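Local coordinates for GTPase HflX (Sulfolobus solfataricus P2, PDB 2QTF), which hydrolyses GTP, for which it is specific, and associates with the 50S ribosomal subunit, with a possible role in protein synthesis or ribosome biogenesis, at residues R152-K155 / L156-E159; Q106-L109 / A110-Y114; E276-Q279 / S280-I284; A247-V250 / T251-E254. All blocks are in the same frame, centred on the assembly; numbering follows the deposited sequence.

How the contacts relate
Followed from the N terminus, the four contacts come in series; none nests in another or crosses it, and each joins consecutive turns of a single helix rather than closing a loop. Contact 2 lies on helix 101-121 and contact 1 on helix 145-164, the next helix in the chain; a salt bridge from R152 to E108 and the packing of I153 on L109 and L112 join the two. Contact 4, on helix 245-253 of the G domain, meets contact 2 through I107 and Q106, so it ties the helical region to the G domain. Contact 3, on helix 271-288, reaches contact 4 through I284 on L252, while contacts 1 and 3 stand about 33 Å apart, centre to centre.

Contact 1: residues R152-K155 / L156-E159; sequences RINK and LMKE
With CG2 of I153 anti to its own backbone N and CG of M157 turned beside the backbone N (chi1 -72°), the two side chains run side by side in the same direction, one helical turn apart. Their meeting point is the thioether: SD of M157 lies 3.9 Å from CG2 of I153, an apolar contact made by the branch methyl and not by the longer CG1 arm. K155 and E159 form the second i to i+4 pair. The lysine is fully extended from a chi1 of 173°, and its chain passes obliquely across the end of the glutamate as modelled, though E159 is less surely placed. NZ of K155 stays about 4.6 Å from OE2 of E159 in this model, beyond a salt bridge, and any attraction is probably a modest one. Beneath these side chains runs the regular alpha-helical ladder, in which the N of L156 gives a nearly straight bond of 3.0 Å to O of R152, and the N of M157 bonds to O of I153 at the same length. CG of L156 also rests against O of R152. Both segments belong to helix 145-164, whose inner side faces helix 101-121: I153 packs on L109 and L112, R152 touches L112 and forms a salt bridge with E108, and E159 touches M105 of that same helix.

Contact 2: residues Q106-L109 / A110-Y114; sequences QIEL and ARLKY
The shortest sound polar bonds here are backbone ones, among them the 2.9 Å link from N of R111 to O of I107, nearly straight at 169°. It is one rung of the i to i+4 ladder of alpha-helix 101-121, and each side-chain pair above it follows the same spacing. I107 and R111 lie alongside each other and point the same way. The CG2 methyl of I107 sits over one face of the R111 guanidinium, 3.6 Å above its plane and displaced toward the rim, so the flat charged group is backed by a hydrocarbon branch. E108 and L112 meet at an angle: the extended glutamate brings OE1 to 3.8 Å from CD1 of L112. The same OE1 has R152 of helix 145-164 as its salt-bridge partner, and a cadmium ion lies close to the E108 side chain. On the next rung, L109 and K113 again run alongside each other. The helix is covered from several directions, with L112 against Y149, I107 against F94 of helix 86-97, and Q106 against A247 and V250 of helix 245-253. Where L109 and K113 meet, the contact is between carbons, CD1 of L109 standing 4.1 Å from CE of K113.

Contact 3: residues E276-Q279 / S280-I284; sequences ETLQ and SSFEI. With CD (cadmium ion), chain D.
L278 and F282, one turn apart on helix 271-288, lie side by side and point the same way, with CD2 of L278 3.8 Å from CE2 of F282. In both, CG is anti to the carbonyl carbon, and this shared first torsion keeps the branch and the ring abreast. CD2 of F282 also comes obliquely to within 3.3 Å of O of L278. S281 has the same first torsion, which here brings its hydroxyl back to O of T277, to which it donates at 2.7 Å, while the N of S281 reaches the same oxygen from the other face of the carbonyl plane. One carbonyl thus holds two donors of a single residue, and the buried hydroxyl is satisfied within its own helix. This helix links strands 260-266 and 295-300 as the crossover of a beta-alpha-beta unit in the G domain. L278 and F282 face helix 309-323 and strand 260-266, and T277 and S280 touch Y187, assigned to the GTP site by inference. E283 points elsewhere, extended from a chi1 of 175° to bind a cadmium ion through OE1 at 2.2 Å. The metal also binds water 1 at 2.5 Å and water 2 at 2.6 Å, and water 1 makes a weak 3.1 Å bond with OG of S280. The cation would be expected to favour the ionised form of E283.

Contact 4: residues A247-V250 / T251-E254; sequences AFFV and TLSE
CB of L252 lies over one face of the F248 ring, 4.3 Å above the plane and displaced toward the rim. At the edge of that ring, in its plane, is CE2 of F249, and CD2 of F248 in turn stands 3.8 Å above the plane of the F249 ring, over its centre. L252 and F248 lie side by side, pointing the same way, and the closest carbons are CD2 of L252 and CZ of F248, 3.7 Å apart. Both have CG anti to the backbone N (chi1 169° for F248 and 177° for L252), which sends ring and branch along the same flank of the helix. The more distant F249 ring is reached obliquely by CD2 of that leucine. All of this belongs to the last turns of helix 245-253 in the G domain, wedged between helix 271-288, where I284 and I288 pack on L252, and helices 86-97 and 101-121 of the neighbouring helical region. V234, predicted to belong to the GTP site, touches both T251 and L252. Two hydroxyls each give a second bond to the carbonyl one turn earlier. OG1 of T251 donates to O of A247 at 2.8 Å, and the backbone N of T251 reaches the same oxygen from the opposite face of the carbonyl plane. S253 repeats the pattern on O of F249, its OG standing 37° out of the plane at 2.8 Å and its N bonding at 2.7 Å. Beyond it E254 turns its carboxylate to S100 and to the backbone N of G99.

Contact 1: residues R152-K155 / L156-E159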
loop_
_atom_site.group_PDB
_atom_site.type_symbol
_atom_site.label_atom_id
_atom_site.label_comp_id
_atom_site.label_asym_id
_atom_site.label_seq_id
_atom_site.Cartn_x
_atom_site.Cartn_y
_atom_site.Cartn_z
ATOM N N ARG A 152 27.024 -6.303 1.189
ATOM C CA ARG A 152 25.674 -6.843 1.214
ATOM C C ARG A 152 24.849 -6.419 0.000
ATOM O O ARG A 152 24.106 -7.219 -0.584
ATOM C CB ARG A 152 25.001 -6.421 2.541
ATOM C CG ARG A 152 23.547 -6.889 2.701
ATOM C CD ARG A 152 23.408 -8.220 3.374
ATOM N NE ARG A 152 22.177 -8.362 4.198
ATOM C CZ ARG A 152 21.684 -9.564 4.520
ATOM N NH1 ARG A 152 22.325 -10.665 4.075
ATOM N NH2 ARG A 152 20.586 -9.694 5.291
ATOM N N ILE A 153 24.967 -5.169 -0.393
ATOM C CA ILE A 153 24.213 -4.685 -1.592
ATOM C C ILE A 153 24.692 -5.515 -2.822
ATOM O O ILE A 153 23.890 -6.026 -3.603
ATOM C CB ILE A 153 24.505 -3.247 -1.812
ATOM C CG1 ILE A 153 23.687 -2.404 -0.776
ATOM C CG2 ILE A 153 24.186 -2.846 -3.341
ATOM C CD1 ILE A 153 24.244 -1.013 -0.551
ATOM N N ASN A 154 26.021 -5.690 -2.955
ATOM C CA ASN A 154 26.521 -6.521 -4.102
ATOM C C ASN A 154 26.126 -8.008 -4.132
ATOM O O ASN A 154 25.701 -8.519 -5.179
ATOM C CB ASN A 154 27.992 -6.247 -4.343
ATOM C CG ASN A 154 28.202 -4.852 -4.856
ATOM O OD1 ASN A 154 27.322 -4.278 -5.614
ATOM N ND2 ASN A 154 29.345 -4.271 -4.492
ATOM N N LYS A 155 26.115 -8.650 -2.979
ATOM C CA LYS A 155 25.512 -9.946 -2.818
ATOM C C LYS A 155 24.026 -10.060 -3.201
ATOM O O LYS A 155 23.623 -11.028 -3.909
ATOM C CB LYS A 155 25.740 -10.501 -1.363
ATOM C CG LYS A 155 24.944 -11.847 -1.059
ATOM C CD LYS A 155 25.005 -12.299 0.456
ATOM C CE LYS A 155 24.193 -13.639 0.810
ATOM N NZ LYS A 155 24.097 -13.630 2.330
ATOM N N LEU A 156 23.173 -9.138 -2.691
ATOM C CA LEU A 156 21.749 -9.156 -3.076
ATOM C C LEU A 156 21.610 -8.938 -4.617
ATOM O O LEU A 156 20.808 -9.582 -5.264
ATOM C CB LEU A 156 20.991 -8.050 -2.281
ATOM C CG LEU A 156 20.834 -8.414 -0.820
ATOM C CD1 LEU A 156 20.312 -7.125 -0.056
ATOM C CD2 LEU A 156 19.773 -9.488 -0.887
ATOM N N MET A 157 22.285 -7.963 -5.158
ATOM C CA MET A 157 22.185 -7.724 -6.621
ATOM C C MET A 157 22.584 -8.951 -7.413
ATOM O O MET A 157 21.856 -9.345 -8.352
ATOM C CB MET A 157 23.011 -6.557 -7.086
ATOM C CG MET A 157 22.380 -5.282 -6.625
ATOM S SD MET A 157 23.235 -3.768 -6.971
ATOM C CE MET A 157 22.929 -3.523 -8.769
ATOM N N LYS A 158 23.688 -9.586 -7.009
ATOM C CA LYS A 158 24.068 -10.894 -7.553
ATOM C C LYS A 158 22.972 -11.931 -7.504
ATOM O O LYS A 158 22.561 -12.453 -8.545
ATOM C CB LYS A 158 25.412 -11.383 -6.985
ATOM C CG LYS A 158 26.506 -10.390 -7.437
ATOM C CD LYS A 158 27.993 -10.765 -7.052
ATOM C CE LYS A 158 29.003 -9.911 -7.854
ATOM N NZ LYS A 158 30.504 -10.066 -7.457
ATOM N N GLU A 159 22.460 -12.227 -6.311
ATOM C CA GLU A 159 21.380 -13.171 -6.227
ATOM C C GLU A 159 20.127 -12.754 -6.961
ATOM O O GLU A 159 19.450 -13.632 -7.519
ATOM C CB GLU A 159 21.060 -13.468 -4.792
ATOM C CG GLU A 159 22.348 -13.509 -3.981
ATOM C CD GLU A 159 22.123 -13.925 -2.552
ATOM O OE1 GLU A 159 21.064 -13.546 -1.983
ATOM O OE2 GLU A 159 23.017 -14.625 -2.007
#

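Contact 2: residues Q106-L109 / A110-Y114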
loop_
_atom_site.group_PDB
_atom_site.type_symbol
_atom_site.label_atom_id
_atom_site.label_comp_id
_atom_site.label_asym_id
_atom_site.label_seq_id
_atom_site.Cartn_x
_atom_site.Cartn_y
_atom_site.Cartn_z
ATOM N N GLN A 106 14.473 -7.395 -2.790
ATOM C CA GLN A 106 14.502 -6.052 -3.438
ATOM C C GLN A 106 14.285 -4.977 -2.370
ATOM O O GLN A 106 14.779 -3.849 -2.492
ATOM C CB GLN A 106 13.357 -5.864 -4.429
ATOM C CG GLN A 106 13.570 -6.675 -5.722
ATOM C CD GLN A 106 14.575 -6.037 -6.705
ATOM O OE1 GLN A 106 14.806 -6.591 -7.785
ATOM N NE2 GLN A 106 15.196 -4.962 -6.336
ATOM N N ILE A 107 13.433 -5.286 -1.379
ATOM C CA ILE A 107 13.164 -4.287 -0.304
ATOM C C ILE A 107 14.438 -4.079 0.528
ATOM O O ILE A 107 14.836 -2.984 0.831
ATOM C CB ILE A 107 11.954 -4.796 0.624
ATOM C CG1 ILE A 107 10.649 -4.729 -0.230
ATOM C CG2 ILE A 107 11.883 -3.867 1.988
ATOM C CD1 ILE A 107 9.516 -5.664 0.209
ATOM N N GLU A 108 15.115 -5.152 0.882
ATOM C CA GLU A 108 16.281 -4.992 1.701
ATOM C C GLU A 108 17.395 -4.234 0.888
ATOM O O GLU A 108 18.136 -3.395 1.443
ATOM C CB GLU A 108 16.876 -6.363 2.067
ATOM C CG GLU A 108 18.126 -5.982 3.001
ATOM C CD GLU A 108 18.861 -7.111 3.548
ATOM O OE1 GLU A 108 19.742 -6.802 4.414
ATOM O OE2 GLU A 108 18.560 -8.281 3.112
ATOM N N LEU A 109 17.513 -4.588 -0.380
ATOM C CA LEU A 109 18.459 -3.897 -1.344
ATOM C C LEU A 109 18.171 -2.377 -1.361
ATOM O O LEU A 109 19.066 -1.555 -1.178
ATOM C CB LEU A 109 18.272 -4.501 -2.766
ATOM C CG LEU A 109 19.214 -3.792 -3.821
ATOM C CD1 LEU A 109 20.755 -3.922 -3.415
ATOM C CD2 LEU A 109 18.940 -4.407 -5.197
ATOM N N ALA A 110 16.907 -1.995 -1.526
ATOM C CA ALA A 110 16.540 -0.569 -1.510
ATOM C C ALA A 110 16.827 0.112 -0.167
ATOM O O ALA A 110 17.247 1.299 -0.112
ATOM C CB ALA A 110 15.063 -0.373 -1.928
ATOM N N ARG A 111 16.513 -0.576 0.949
ATOM C CA ARG A 111 16.869 0.003 2.293
ATOM C C ARG A 111 18.407 0.213 2.439
ATOM O O ARG A 111 18.860 1.220 2.976
ATOM C CB ARG A 111 16.340 -0.950 3.376
ATOM C CG ARG A 111 14.817 -0.870 3.537
ATOM C CD ARG A 111 14.308 -1.991 4.568
ATOM N NE ARG A 111 12.951 -1.666 4.985
ATOM C CZ ARG A 111 12.187 -2.508 5.678
ATOM N NH1 ARG A 111 12.612 -3.764 5.903
ATOM N NH2 ARG A 111 11.095 -2.053 6.204
ATOM N N LEU A 112 19.208 -0.784 2.095
ATOM C CA LEU A 112 20.679 -0.663 2.139
ATOM C C LEU A 112 21.184 0.462 1.303
ATOM O O LEU A 112 22.075 1.237 1.749
ATOM C CB LEU A 112 21.346 -1.968 1.665
ATOM C CG LEU A 112 21.116 -3.140 2.649
ATOM C CD1 LEU A 112 21.647 -4.429 2.088
ATOM C CD2 LEU A 112 21.724 -2.840 4.079
ATOM N N LYS A 113 20.694 0.552 0.076
ATOM C CA LYS A 113 21.142 1.656 -0.842
ATOM C C LYS A 113 20.752 3.004 -0.246
ATOM O O LYS A 113 21.534 3.966 -0.335
ATOM C CB LYS A 113 20.484 1.493 -2.229
ATOM C CG LYS A 113 21.245 0.354 -2.998
ATOM C CD LYS A 113 20.740 0.288 -4.430
ATOM C CE LYS A 113 21.799 -0.443 -5.309
ATOM N NZ LYS A 113 21.540 -0.191 -6.787
ATOM N N TYR A 114 19.591 3.075 0.399
ATOM C CA TYR A 114 19.178 4.349 1.020
ATOM C C TYR A 114 20.012 4.759 2.206
ATOM O O TYR A 114 20.148 5.964 2.521
ATOM C CB TYR A 114 17.678 4.279 1.427
ATOM C CG TYR A 114 16.948 5.612 1.418
ATOM C CD1 TYR A 114 16.856 6.378 0.244
ATOM C CD2 TYR A 114 16.416 6.125 2.576
ATOM C CE1 TYR A 114 16.218 7.602 0.257
ATOM C CE2 TYR A 114 15.762 7.295 2.602
ATOM C CZ TYR A 114 15.705 8.052 1.401
ATOM O OH TYR A 114 14.985 9.212 1.385
#

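Contact 3: residues E276-Q279 / S280-I284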
loop_
_atom_site.group_PDB
_atom_site.type_symbol
_atom_site.label_atom_id
_atom_site.label_comp_id
_atom_site.label_asym_id
_atom_site.label_seq_id
_atom_site.Cartn_x
_atom_site.Cartn_y
_atom_site.Cartn_z
ATOM N N GLU A 276 -9.714 7.206 -15.767
ATOM C CA GLU A 276 -8.237 7.198 -15.638
ATOM C C GLU A 276 -7.827 6.154 -14.611
ATOM O O GLU A 276 -6.867 5.426 -14.806
ATOM C CB GLU A 276 -7.734 8.566 -15.117
ATOM C CG GLU A 276 -7.940 9.777 -16.102
ATOM C CD GLU A 276 -7.417 11.125 -15.447
ATOM O OE1 GLU A 276 -6.529 10.985 -14.537
ATOM O OE2 GLU A 276 -7.884 12.302 -15.811
ATOM N N THR A 277 -8.500 6.124 -13.469
ATOM C CA THR A 277 -8.105 5.117 -12.413
ATOM C C THR A 277 -8.236 3.662 -12.920
ATOM O O THR A 277 -7.377 2.787 -12.720
ATOM C CB THR A 277 -8.920 5.381 -11.130
ATOM O OG1 THR A 277 -8.662 6.733 -10.777
ATOM C CG2 THR A 277 -8.396 4.554 -9.950
ATOM N N LEU A 278 -9.335 3.401 -13.605
ATOM C CA LEU A 278 -9.532 2.094 -14.246
ATOM C C LEU A 278 -8.576 1.842 -15.303
ATOM O O LEU A 278 -8.031 0.773 -15.408
ATOM C CB LEU A 278 -10.978 1.961 -14.822
ATOM C CG LEU A 278 -12.162 1.657 -13.895
ATOM C CD1 LEU A 278 -13.381 1.748 -14.758
ATOM C CD2 LEU A 278 -12.104 0.192 -13.374
ATOM N N GLN A 279 -8.352 2.810 -16.181
ATOM C CA GLN A 279 -7.332 2.530 -17.191
ATOM C C GLN A 279 -5.961 2.275 -16.568
ATOM O O GLN A 279 -5.311 1.345 -16.988
ATOM C CB GLN A 279 -7.258 3.662 -18.285
ATOM C CG GLN A 279 -8.444 3.663 -19.244
ATOM C CD GLN A 279 -8.579 4.997 -19.918
ATOM O OE1 GLN A 279 -8.067 6.021 -19.395
ATOM N NE2 GLN A 279 -9.312 5.016 -21.076
ATOM N N SER A 280 -5.527 3.034 -15.576
ATOM C CA SER A 280 -4.196 2.666 -14.948
ATOM C C SER A 280 -4.239 1.370 -14.205
ATOM O O SER A 280 -3.246 0.677 -14.172
ATOM C CB SER A 280 -3.663 3.682 -13.861
ATOM O OG SER A 280 -3.887 5.003 -14.354
ATOM N N SER A 281 -5.331 1.107 -13.452
ATOM C CA SER A 281 -5.405 -0.187 -12.657
ATOM C C SER A 281 -5.159 -1.348 -13.581
ATOM O O SER A 281 -4.343 -2.264 -13.293
ATOM C CB SER A 281 -6.776 -0.335 -11.963
ATOM O OG SER A 281 -6.948 0.715 -11.039
ATOM N N PHE A 282 -5.880 -1.364 -14.709
ATOM C CA PHE A 282 -5.708 -2.503 -15.654
ATOM C C PHE A 282 -4.405 -2.513 -16.417
ATOM O O PHE A 282 -3.843 -3.582 -16.703
ATOM C CB PHE A 282 -6.944 -2.573 -16.636
ATOM C CG PHE A 282 -8.229 -3.099 -15.962
ATOM C CD1 PHE A 282 -8.270 -4.428 -15.506
ATOM C CD2 PHE A 282 -9.291 -2.257 -15.702
ATOM C CE1 PHE A 282 -9.406 -4.949 -14.831
ATOM C CE2 PHE A 282 -10.434 -2.762 -15.024
ATOM C CZ PHE A 282 -10.502 -4.122 -14.629
ATOM N N GLU A 283 -3.908 -1.308 -16.739
ATOM C CA GLU A 283 -2.584 -1.216 -17.371
ATOM C C GLU A 283 -1.531 -1.840 -16.472
ATOM O O GLU A 283 -0.796 -2.668 -16.924
ATOM C CB GLU A 283 -2.245 0.255 -17.629
ATOM C CG GLU A 283 -0.825 0.503 -18.186
ATOM C CD GLU A 283 -0.648 2.017 -18.297
ATOM O OE1 GLU A 283 -0.131 2.697 -17.376
ATOM O OE2 GLU A 283 -1.130 2.537 -19.300
ATOM N N ILE A 284 -1.490 -1.468 -15.181
ATOM C CA ILE A 284 -0.553 -2.066 -14.214
ATOM C C ILE A 284 -0.733 -3.570 -14.132
ATOM O O ILE A 284 0.242 -4.288 -14.179
ATOM C CB ILE A 284 -0.725 -1.416 -12.806
ATOM C CG1 ILE A 284 -0.360 0.068 -12.848
ATOM C CG2 ILE A 284 0.153 -2.120 -11.806
ATOM C CD1 ILE A 284 -0.940 0.844 -11.618
HETATM CD CD CD D . -0.025 4.851 -17.162
HETATM O O HOH W 1 -0.826 4.822 -14.851
HETATM O O HOH W 2 0.011 7.459 -16.730
#

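Contact 4: residues A247-V250 / T251-E254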
loop_
_atom_site.group_PDB
_atom_site.type_symbol
_atom_site.label_atom_id
_atom_site.label_comp_id
_atom_site.label_asym_id
_atom_site.label_seq_id
_atom_site.Cartn_x
_atom_site.Cartn_y
_atom_site.Cartn_z
ATOM N N ALA A 247 11.393 -2.540 -6.004
ATOM C CA ALA A 247 10.789 -3.193 -4.863
ATOM C C ALA A 247 9.261 -3.171 -4.971
ATOM O O ALA A 247 8.604 -4.150 -4.552
ATOM C CB ALA A 247 11.246 -2.528 -3.575
ATOM N N PHE A 248 8.687 -2.053 -5.451
ATOM C CA PHE A 248 7.205 -1.939 -5.548
ATOM C C PHE A 248 6.669 -2.975 -6.507
ATOM O O PHE A 248 5.793 -3.806 -6.177
ATOM C CB PHE A 248 6.768 -0.501 -6.039
ATOM C CG PHE A 248 5.340 -0.439 -6.387
ATOM C CD1 PHE A 248 4.335 -0.648 -5.415
ATOM C CD2 PHE A 248 4.959 -0.221 -7.756
ATOM C CE1 PHE A 248 2.943 -0.670 -5.770
ATOM C CE2 PHE A 248 3.597 -0.226 -8.119
ATOM C CZ PHE A 248 2.585 -0.405 -7.104
ATOM N N PHE A 249 7.182 -2.934 -7.745
ATOM C CA PHE A 249 6.680 -3.887 -8.743
ATOM C C PHE A 249 6.849 -5.344 -8.389
ATOM O O PHE A 249 5.973 -6.198 -8.623
ATOM C CB PHE A 249 7.232 -3.560 -10.149
ATOM C CG PHE A 249 6.497 -2.478 -10.770
ATOM C CD1 PHE A 249 5.159 -2.667 -11.120
ATOM C CD2 PHE A 249 7.074 -1.201 -10.924
ATOM C CE1 PHE A 249 4.384 -1.633 -11.654
ATOM C CE2 PHE A 249 6.318 -0.150 -11.465
ATOM C CZ PHE A 249 4.958 -0.364 -11.850
ATOM N N VAL A 250 7.953 -5.680 -7.835
ATOM C CA VAL A 250 8.148 -7.078 -7.462
ATOM C C VAL A 250 7.191 -7.516 -6.354
ATOM O O VAL A 250 6.635 -8.618 -6.337
ATOM C CB VAL A 250 9.630 -7.318 -7.028
ATOM C CG1 VAL A 250 9.835 -8.743 -6.675
ATOM C CG2 VAL A 250 10.612 -7.042 -8.207
ATOM N N THR A 251 7.014 -6.672 -5.356
ATOM C CA THR A 251 5.996 -6.943 -4.318
ATOM C C THR A 251 4.569 -7.038 -4.943
ATOM O O THR A 251 3.791 -7.909 -4.562
ATOM C CB THR A 251 6.006 -5.772 -3.237
ATOM O OG1 THR A 251 7.302 -5.728 -2.679
ATOM C CG2 THR A 251 4.951 -6.012 -2.058
ATOM N N LEU A 252 4.201 -6.075 -5.778
ATOM C CA LEU A 252 2.890 -6.071 -6.356
ATOM C C LEU A 252 2.704 -7.295 -7.262
ATOM O O LEU A 252 1.584 -7.904 -7.304
ATOM C CB LEU A 252 2.684 -4.735 -7.188
ATOM C CG LEU A 252 1.321 -4.628 -7.942
ATOM C CD1 LEU A 252 0.061 -4.619 -6.964
ATOM C CD2 LEU A 252 1.339 -3.395 -8.922
ATOM N N SER A 253 3.763 -7.694 -7.993
ATOM C CA SER A 253 3.660 -8.897 -8.874
ATOM C C SER A 253 3.283 -10.187 -8.182
ATOM O O SER A 253 2.871 -11.186 -8.852
ATOM C CB SER A 253 5.011 -9.095 -9.642
ATOM O OG SER A 253 5.107 -7.988 -10.548
ATOM N N GLU A 254 3.412 -10.248 -6.847
ATOM C CA GLU A 254 2.885 -11.381 -6.091
ATOM C C GLU A 254 1.347 -11.524 -6.276
ATOM O O GLU A 254 0.760 -12.559 -5.887
ATOM C CB GLU A 254 3.150 -11.302 -4.625
ATOM C CG GLU A 254 4.707 -11.271 -4.265
ATOM C CD GLU A 254 4.998 -11.126 -2.798
ATOM O OE1 GLU A 254 4.079 -11.269 -1.936
ATOM O OE2 GLU A 254 6.224 -10.939 -2.468
#